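Local coordinates for protein serine acetyltransferase 1, putative (Entamoeba histolytica, PDB 7BW9) that probably transfers an acetyl group to the hydroxyl of serine, a step of cysteine biosynthesis, and is captured here with cysteine bound, at residues S2-Q7 against C88-L93; Q42-P47 against S94-I99. One frame throughout, in Å; residues are numbered along the deposited sequence.

Contact 1. Residues S2-Q7 against C88-L93; sequences SSLLQQ and CITALL
Leu93 sets out from its helix toward helix 2-17 and is received there by two consecutive leucines, which approach it from different directions. Leu4 runs out over the base of Leu93: its CG lies 3.8 Å from Leu93 CB, and the two side chains cross at a slant. This reach follows from chi1 of Leu4, -176°, which sets CG opposite the backbone nitrogen and carries the branch across the gap. Leu5 starts out alongside the interface rather than into it, yet its branch swings in and meets the branched end of Leu93, CD2 of Leu5 to CD2 of Leu93 at 3.9 Å. One turn earlier on helix 82-94, the methyl of Thr90 extends the apolar patch, with Leu4 CD2 3.8 Å from Thr90 CG2 and the side chains nearly perpendicular. The Thr90 hydroxyl is turned to its own helix, hydrogen-bonded to Glu86 O. The segment axes pass 10.4 Å apart at 21°, a near-parallel pairing whose spacing is bridged by leucine side chains. Helix 58-79 packs against both Leu5 and Leu93, Tyr70 touching the former and Leu65 the latter, while helix 128-144 meets Ala91 and Leu92 of helix 82-94.

Contact 2. Residues Q42-P47 against S94-I99; sequences QKILFP and SQFVTI
Chi1 of Phe96 is -138°, off the usual staggered values, and this rotation carries the ring from a bond that starts out along the interface to the side chains of Ile44 and Leu45. On the other segment, Ile44 has chi1 of -69°, which leaves CG2 opposite the backbone nitrogen and presents that methyl to the ring. Leu45 also starts out along the interface, and its CD2 branch reaches the ring. Both methyls converge on one ring atom: Ile44 CG2 is 3.5 Å from Phe96 CE1, while Leu45 CD2 is 4.0 Å from the same CE1. CG2 of Ile44 lies almost equally far from Phe96 CD1 (4.2 Å) and Phe96 CZ (4.1 Å), evidence that it is centred on CE1. Each aliphatic chain crosses the phenyl group at about a right angle, and the methyls come to it obliquely. The three residues are buried, and the contact is wholly apolar. Polar groups at the end of helix 36-45 are satisfied beside it: Ile44 O accepts a hydrogen bond from Tyr16 OH and Leu45 O one from Arg100 NE. Thr8 and Leu68 also touch Phe96, while Leu12, Leu65 and Leu68 meet Ile44. Contributions from helices 2-17, 36-45, 58-79 and 96-113 thus meet at this point, forming part of the hydrophobic core of the helical N-terminal region that precedes the left-handed beta-helix in serine acetyltransferases.

In the fold
Both contacts belong to the helical region and consist of apolar packing, but they differ in depth. The centre of contact 1 lies about 22 Å from the centre of the chain, and the contact is partly buried, with Thr90 exposed; the centre of contact 2 lies about 14 Å from it, and all three touching residues are buried. Leucine-rich packing in the first gives way to an aromatic ring against aliphatic methyls in the second. Their centres are 12 Å apart, and Leu92 CD1 meets Ile99 CD1 at 3.7 Å. Consecutive helices link them, 2-17 to 36-45 and 82-94 to 96-113, so their segments alternate along the chain. Leu65 of helix 58-79 touches both, through Leu93 and Ile44.

Contact 1. Residues S2-Q7 against C88-L93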
ATOM      1  N   SER A   2      -4.846 -31.401  20.355  1.00 31.91           N
ATOM      2  CA  SER A   2      -5.171 -30.657  21.566  1.00 36.75           C
ATOM      3  C   SER A   2      -4.019 -30.663  22.552  1.00 29.14           C
ATOM      4  O   SER A   2      -3.715 -29.637  23.170  1.00 31.08           O
ATOM      5  CB  SER A   2      -6.430 -31.241  22.212  1.00 42.63           C
ATOM      6  OG  SER A   2      -7.492 -31.299  21.277  1.00 43.14           O
ATOM      7  N   SER A   3      -3.387 -31.818  22.738  1.00 28.98           N
ATOM      8  CA  SER A   3      -2.259 -31.890  23.656  1.00 33.64           C
ATOM      9  C   SER A   3      -1.148 -30.938  23.222  1.00 29.96           C
ATOM     10  O   SER A   3      -0.528 -30.278  24.058  1.00 26.78           O
ATOM     11  CB  SER A   3      -1.749 -33.327  23.732  1.00 40.59           C
ATOM     12  OG  SER A   3      -1.887 -33.957  22.469  1.00 54.41           O
ATOM     13  N   LEU A   4      -0.908 -30.826  21.914  1.00 29.43           N
ATOM     14  CA  LEU A   4       0.088 -29.864  21.451  1.00 32.67           C
ATOM     15  C   LEU A   4      -0.401 -28.431  21.646  1.00 29.03           C
ATOM     16  O   LEU A   4       0.377 -27.554  22.041  1.00 26.53           O
ATOM     17  CB  LEU A   4       0.446 -30.128  19.992  1.00 29.23           C
ATOM     18  CG  LEU A   4       1.563 -29.239  19.426  1.00 34.90           C
ATOM     19  CD1 LEU A   4       2.764 -29.156  20.373  1.00 27.14           C
ATOM     20  CD2 LEU A   4       1.986 -29.738  18.060  1.00 22.46           C
ATOM     21  N   LEU A   5      -1.692 -28.181  21.405  1.00 27.91           N
ATOM     22  CA  LEU A   5      -2.245 -26.845  21.633  1.00 25.84           C
ATOM     23  C   LEU A   5      -2.143 -26.445  23.100  1.00 26.61           C
ATOM     24  O   LEU A   5      -1.865 -25.280  23.416  1.00 25.15           O
ATOM     25  CB  LEU A   5      -3.698 -26.785  21.159  1.00 23.77           C
ATOM     26  CG  LEU A   5      -3.908 -26.581  19.655  1.00 26.25           C
ATOM     27  CD1 LEU A   5      -5.305 -26.970  19.210  1.00 26.74           C
ATOM     28  CD2 LEU A   5      -3.634 -25.131  19.280  1.00 25.72           C
ATOM     29  N   GLN A   6      -2.354 -27.396  24.015  1.00 32.52           N
ATOM     30  CA  GLN A   6      -2.313 -27.055  25.434  1.00 26.25           C
ATOM     31  C   GLN A   6      -0.897 -26.750  25.890  1.00 25.28           C
ATOM     32  O   GLN A   6      -0.680 -25.823  26.677  1.00 30.71           O
ATOM     33  CB  GLN A   6      -2.906 -28.184  26.271  1.00 34.18           C
ATOM     34  CG  GLN A   6      -4.397 -28.015  26.547  1.00 43.67           C
ATOM     35  CD  GLN A   6      -5.077 -29.342  26.791  1.00 44.77           C
ATOM     36  OE1 GLN A   6      -4.554 -30.192  27.512  1.00 44.36           O
ATOM     37  NE2 GLN A   6      -6.238 -29.539  26.175  1.00 48.69           N
ATOM     38  N   GLN A   7       0.083 -27.520  25.423  1.00 29.95           N
ATOM     39  CA  GLN A   7       1.455 -27.236  25.826  1.00 30.47           C
ATOM     40  C   GLN A   7       1.904 -25.888  25.288  1.00 25.75           C
ATOM     41  O   GLN A   7       2.483 -25.070  26.019  1.00 30.12           O
ATOM     42  CB  GLN A   7       2.403 -28.331  25.348  1.00 30.16           C
ATOM     43  CG  GLN A   7       3.852 -27.872  25.448  1.00 46.18           C
ATOM     44  CD  GLN A   7       4.852 -28.912  25.029  1.00 50.58           C
ATOM     45  OE1 GLN A   7       5.474 -28.804  23.961  1.00 47.05           O
ATOM     46  NE2 GLN A   7       5.006 -29.944  25.852  1.00 51.03           N
ATOM     47  N   CYS A  88       2.184 -29.048   8.817  1.00 26.09           N
ATOM     48  CA  CYS A  88       2.539 -27.633   8.897  1.00 22.34           C
ATOM     49  C   CYS A  88       2.154 -27.045  10.242  1.00 23.37           C
ATOM     50  O   CYS A  88       2.926 -26.290  10.846  1.00 22.16           O
ATOM     51  CB  CYS A  88       1.872 -26.866   7.757  1.00 17.49           C
ATOM     52  SG  CYS A  88       2.600 -27.308   6.147  1.00 26.05           S
ATOM     53  N   ILE A  89       0.962 -27.396  10.728  1.00 20.23           N
ATOM     54  CA  ILE A  89       0.461 -26.886  11.997  1.00 23.75           C
ATOM     55  C   ILE A  89       1.341 -27.352  13.147  1.00 21.67           C
ATOM     56  O   ILE A  89       1.632 -26.594  14.084  1.00 18.01           O
ATOM     57  CB  ILE A  89      -0.998 -27.352  12.173  1.00 28.38           C
ATOM     58  CG1 ILE A  89      -1.905 -26.519  11.281  1.00 32.61           C
ATOM     59  CG2 ILE A  89      -1.427 -27.368  13.636  1.00 27.92           C
ATOM     60  CD1 ILE A  89      -1.479 -25.109  11.193  1.00 27.07           C
ATOM     61  N   THR A  90       1.743 -28.620  13.114  1.00 23.69           N
ATOM     62  CA  THR A  90       2.546 -29.154  14.203  1.00 24.49           C
ATOM     63  C   THR A  90       3.855 -28.393  14.309  1.00 18.76           C
ATOM     64  O   THR A  90       4.253 -27.960  15.397  1.00 23.54           O
ATOM     65  CB  THR A  90       2.776 -30.654  13.985  1.00 26.25           C
ATOM     66  OG1 THR A  90       1.508 -31.324  14.035  1.00 24.08           O
ATOM     67  CG2 THR A  90       3.706 -31.239  15.055  1.00 24.30           C
ATOM     68  N   ALA A  91       4.510 -28.171  13.173  1.00 21.26           N
ATOM     69  CA  ALA A  91       5.760 -27.419  13.176  1.00 22.02           C
ATOM     70  C   ALA A  91       5.545 -26.002  13.688  1.00 22.89           C
ATOM     71  O   ALA A  91       6.351 -25.497  14.477  1.00 20.55           O
ATOM     72  CB  ALA A  91       6.375 -27.407  11.780  1.00 24.74           C
ATOM     73  N   LEU A  92       4.433 -25.366  13.295  1.00 19.18           N
ATOM     74  CA  LEU A  92       4.153 -24.004  13.741  1.00 20.33           C
ATOM     75  C   LEU A  92       3.958 -23.938  15.253  1.00 20.66           C
ATOM     76  O   LEU A  92       4.525 -23.071  15.928  1.00 19.56           O
ATOM     77  CB  LEU A  92       2.916 -23.459  13.026  1.00 17.67           C
ATOM     78  CG  LEU A  92       2.422 -22.090  13.520  1.00 19.97           C
ATOM     79  CD1 LEU A  92       3.532 -21.025  13.499  1.00 23.70           C
ATOM     80  CD2 LEU A  92       1.239 -21.619  12.692  1.00 23.12           C
ATOM     81  N   LEU A  93       3.133 -24.833  15.801  1.00 21.60           N
ATOM     82  CA  LEU A  93       2.896 -24.843  17.245  1.00 23.18           C
ATOM     83  C   LEU A  93       4.194 -25.053  18.013  1.00 21.78           C
ATOM     84  O   LEU A  93       4.494 -24.323  18.968  1.00 21.60           O
ATOM     85  CB  LEU A  93       1.869 -25.929  17.602  1.00 16.95           C
ATOM     86  CG  LEU A  93       0.452 -25.496  17.220  1.00 24.89           C
ATOM     87  CD1 LEU A  93      -0.549 -26.648  17.197  1.00 22.28           C
ATOM     88  CD2 LEU A  93      -0.031 -24.385  18.141  1.00 20.10           C
TER

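Contact 2. Residues Q42-P47 against S94-I99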
ATOM      1  N   GLN A  42      -1.300 -11.107  16.746  1.00 13.34           N
ATOM      2  CA  GLN A  42      -1.002  -9.982  17.624  1.00 15.39           C
ATOM      3  C   GLN A  42      -1.430 -10.270  19.053  1.00 17.00           C
ATOM      4  O   GLN A  42      -0.667 -10.040  20.000  1.00 18.73           O
ATOM      5  CB  GLN A  42      -1.696  -8.715  17.118  1.00 15.14           C
ATOM      6  CG  GLN A  42      -1.025  -8.073  15.889  1.00 17.83           C
ATOM      7  CD  GLN A  42      -1.867  -6.953  15.305  1.00 21.18           C
ATOM      8  OE1 GLN A  42      -3.106  -6.954  15.422  1.00 18.19           O
ATOM      9  NE2 GLN A  42      -1.209  -5.981  14.694  1.00 18.41           N
ATOM     10  N   LYS A  43      -2.673 -10.754  19.228  1.00 16.12           N
ATOM     11  CA  LYS A  43      -3.177 -11.076  20.559  1.00 16.99           C
ATOM     12  C   LYS A  43      -2.409 -12.242  21.170  1.00 18.39           C
ATOM     13  O   LYS A  43      -2.173 -12.269  22.384  1.00 21.83           O
ATOM     14  CB  LYS A  43      -4.673 -11.405  20.500  1.00 15.08           C
ATOM     15  CG  LYS A  43      -5.546 -10.285  19.964  1.00 17.19           C
ATOM     16  CD  LYS A  43      -7.032 -10.652  20.002  1.00 25.83           C
ATOM     17  CE  LYS A  43      -7.890  -9.516  19.452  1.00 28.10           C
ATOM     18  NZ  LYS A  43      -9.324  -9.621  19.856  1.00 42.09           N
ATOM     19  N   ILE A  44      -2.018 -13.221  20.352  1.00 13.30           N
ATOM     20  CA  ILE A  44      -1.257 -14.349  20.891  1.00 21.69           C
ATOM     21  C   ILE A  44       0.129 -13.901  21.352  1.00 23.64           C
ATOM     22  O   ILE A  44       0.599 -14.299  22.425  1.00 24.07           O
ATOM     23  CB  ILE A  44      -1.156 -15.484  19.858  1.00 21.72           C
ATOM     24  CG1 ILE A  44      -2.524 -16.142  19.638  1.00 19.67           C
ATOM     25  CG2 ILE A  44      -0.140 -16.513  20.326  1.00 23.67           C
ATOM     26  CD1 ILE A  44      -2.643 -16.899  18.316  1.00 22.17           C
ATOM     27  N   LEU A  45       0.811 -13.067  20.563  1.00 17.54           N
ATOM     28  CA  LEU A  45       2.194 -12.742  20.916  1.00 18.93           C
ATOM     29  C   LEU A  45       2.302 -11.643  21.972  1.00 20.09           C
ATOM     30  O   LEU A  45       3.271 -11.623  22.737  1.00 24.91           O
ATOM     31  CB  LEU A  45       2.976 -12.322  19.677  1.00 21.53           C
ATOM     32  CG  LEU A  45       3.100 -13.338  18.542  1.00 17.96           C
ATOM     33  CD1 LEU A  45       3.736 -12.641  17.368  1.00 24.86           C
ATOM     34  CD2 LEU A  45       3.920 -14.529  18.967  1.00 18.42           C
ATOM     35  N   PHE A  46       1.361 -10.709  22.027  1.00 15.85           N
ATOM     36  CA  PHE A  46       1.424  -9.605  22.983  1.00 17.74           C
ATOM     37  C   PHE A  46       0.040  -9.273  23.507  1.00 20.02           C
ATOM     38  O   PHE A  46      -0.509  -8.207  23.214  1.00 17.71           O
ATOM     39  CB  PHE A  46       2.058  -8.373  22.347  1.00 22.44           C
ATOM     40  CG  PHE A  46       3.426  -8.606  21.864  1.00 22.14           C
ATOM     41  CD1 PHE A  46       4.484  -8.623  22.753  1.00 19.22           C
ATOM     42  CD2 PHE A  46       3.667  -8.817  20.513  1.00 17.58           C
ATOM     43  CE1 PHE A  46       5.771  -8.838  22.307  1.00 17.97           C
ATOM     44  CE2 PHE A  46       4.953  -9.041  20.058  1.00 19.22           C
ATOM     45  CZ  PHE A  46       6.007  -9.056  20.962  1.00 24.19           C
ATOM     46  N   PRO A  47      -0.547 -10.161  24.314  1.00 22.02           N
ATOM     47  CA  PRO A  47      -1.885  -9.870  24.855  1.00 21.22           C
ATOM     48  C   PRO A  47      -1.993  -8.503  25.508  1.00 23.18           C
ATOM     49  O   PRO A  47      -3.021  -7.832  25.352  1.00 25.76           O
ATOM     50  CB  PRO A  47      -2.113 -11.010  25.862  1.00 19.86           C
ATOM     51  CG  PRO A  47      -0.770 -11.723  26.000  1.00 23.22           C
ATOM     52  CD  PRO A  47      -0.080 -11.506  24.690  1.00 18.18           C
ATOM     53  N   SER A  94       4.986 -26.046  17.601  1.00 17.19           N
ATOM     54  CA  SER A  94       6.235 -26.334  18.293  1.00 27.23           C
ATOM     55  C   SER A  94       7.244 -25.193  18.190  1.00 28.85           C
ATOM     56  O   SER A  94       8.123 -25.078  19.051  1.00 27.45           O
ATOM     57  CB  SER A  94       6.850 -27.616  17.736  1.00 26.40           C
ATOM     58  OG  SER A  94       7.608 -27.327  16.574  1.00 45.53           O
ATOM     59  N   GLN A  95       7.144 -24.345  17.170  1.00 23.70           N
ATOM     60  CA  GLN A  95       8.042 -23.203  17.037  1.00 24.59           C
ATOM     61  C   GLN A  95       7.461 -21.906  17.578  1.00 26.26           C
ATOM     62  O   GLN A  95       8.107 -20.859  17.463  1.00 24.17           O
ATOM     63  CB  GLN A  95       8.415 -23.005  15.573  1.00 26.37           C
ATOM     64  CG  GLN A  95       8.970 -24.243  14.927  1.00 32.19           C
ATOM     65  CD  GLN A  95      10.387 -24.076  14.514  1.00 31.00           C
ATOM     66  OE1 GLN A  95      10.666 -23.565  13.437  1.00 43.69           O
ATOM     67  NE2 GLN A  95      11.307 -24.501  15.370  1.00 50.09           N
ATOM     68  N   PHE A  96       6.274 -21.942  18.186  1.00 21.51           N
ATOM     69  CA  PHE A  96       5.550 -20.697  18.414  1.00 27.14           C
ATOM     70  C   PHE A  96       6.251 -19.792  19.418  1.00 23.59           C
ATOM     71  O   PHE A  96       6.275 -18.570  19.238  1.00 20.90           O
ATOM     72  CB  PHE A  96       4.114 -20.973  18.852  1.00 22.19           C
ATOM     73  CG  PHE A  96       3.131 -20.066  18.192  1.00 28.33           C
ATOM     74  CD1 PHE A  96       2.936 -18.782  18.673  1.00 25.71           C
ATOM     75  CD2 PHE A  96       2.451 -20.466  17.052  1.00 29.55           C
ATOM     76  CE1 PHE A  96       2.048 -17.921  18.047  1.00 34.58           C
ATOM     77  CE2 PHE A  96       1.560 -19.618  16.424  1.00 32.80           C
ATOM     78  CZ  PHE A  96       1.362 -18.338  16.919  1.00 35.32           C
ATOM     79  N   VAL A  97       6.819 -20.351  20.481  1.00 20.32           N
ATOM     80  CA  VAL A  97       7.526 -19.500  21.433  1.00 18.13           C
ATOM     81  C   VAL A  97       8.836 -18.990  20.820  1.00 19.96           C
ATOM     82  O   VAL A  97       9.221 -17.834  21.021  1.00 20.92           O
ATOM     83  CB  VAL A  97       7.735 -20.256  22.761  1.00 26.64           C
ATOM     84  CG1 VAL A  97       8.686 -19.509  23.685  1.00 26.25           C
ATOM     85  CG2 VAL A  97       6.377 -20.466  23.454  1.00 28.46           C
ATOM     86  N   THR A  98       9.502 -19.814  20.014  1.00 13.85           N
ATOM     87  CA  THR A  98      10.671 -19.339  19.272  1.00 23.30           C
ATOM     88  C   THR A  98      10.329 -18.118  18.417  1.00 22.62           C
ATOM     89  O   THR A  98      11.055 -17.113  18.420  1.00 18.21           O
ATOM     90  CB  THR A  98      11.216 -20.468  18.401  1.00 23.84           C
ATOM     91  OG1 THR A  98      11.466 -21.617  19.221  1.00 29.05           O
ATOM     92  CG2 THR A  98      12.502 -20.038  17.680  1.00 26.08           C
ATOM     93  N   ILE A  99       9.200 -18.183  17.703  1.00 18.51           N
ATOM     94  CA  ILE A  99       8.747 -17.056  16.893  1.00 23.02           C
ATOM     95  C   ILE A  99       8.540 -15.827  17.762  1.00 24.58           C
ATOM     96  O   ILE A  99       8.953 -14.717  17.405  1.00 18.41           O
ATOM     97  CB  ILE A  99       7.456 -17.419  16.134  1.00 24.81           C
ATOM     98  CG1 ILE A  99       7.717 -18.518  15.112  1.00 26.46           C
ATOM     99  CG2 ILE A  99       6.871 -16.199  15.435  1.00 18.20           C
ATOM    100  CD1 ILE A  99       6.442 -18.984  14.455  1.00 27.40           C
TER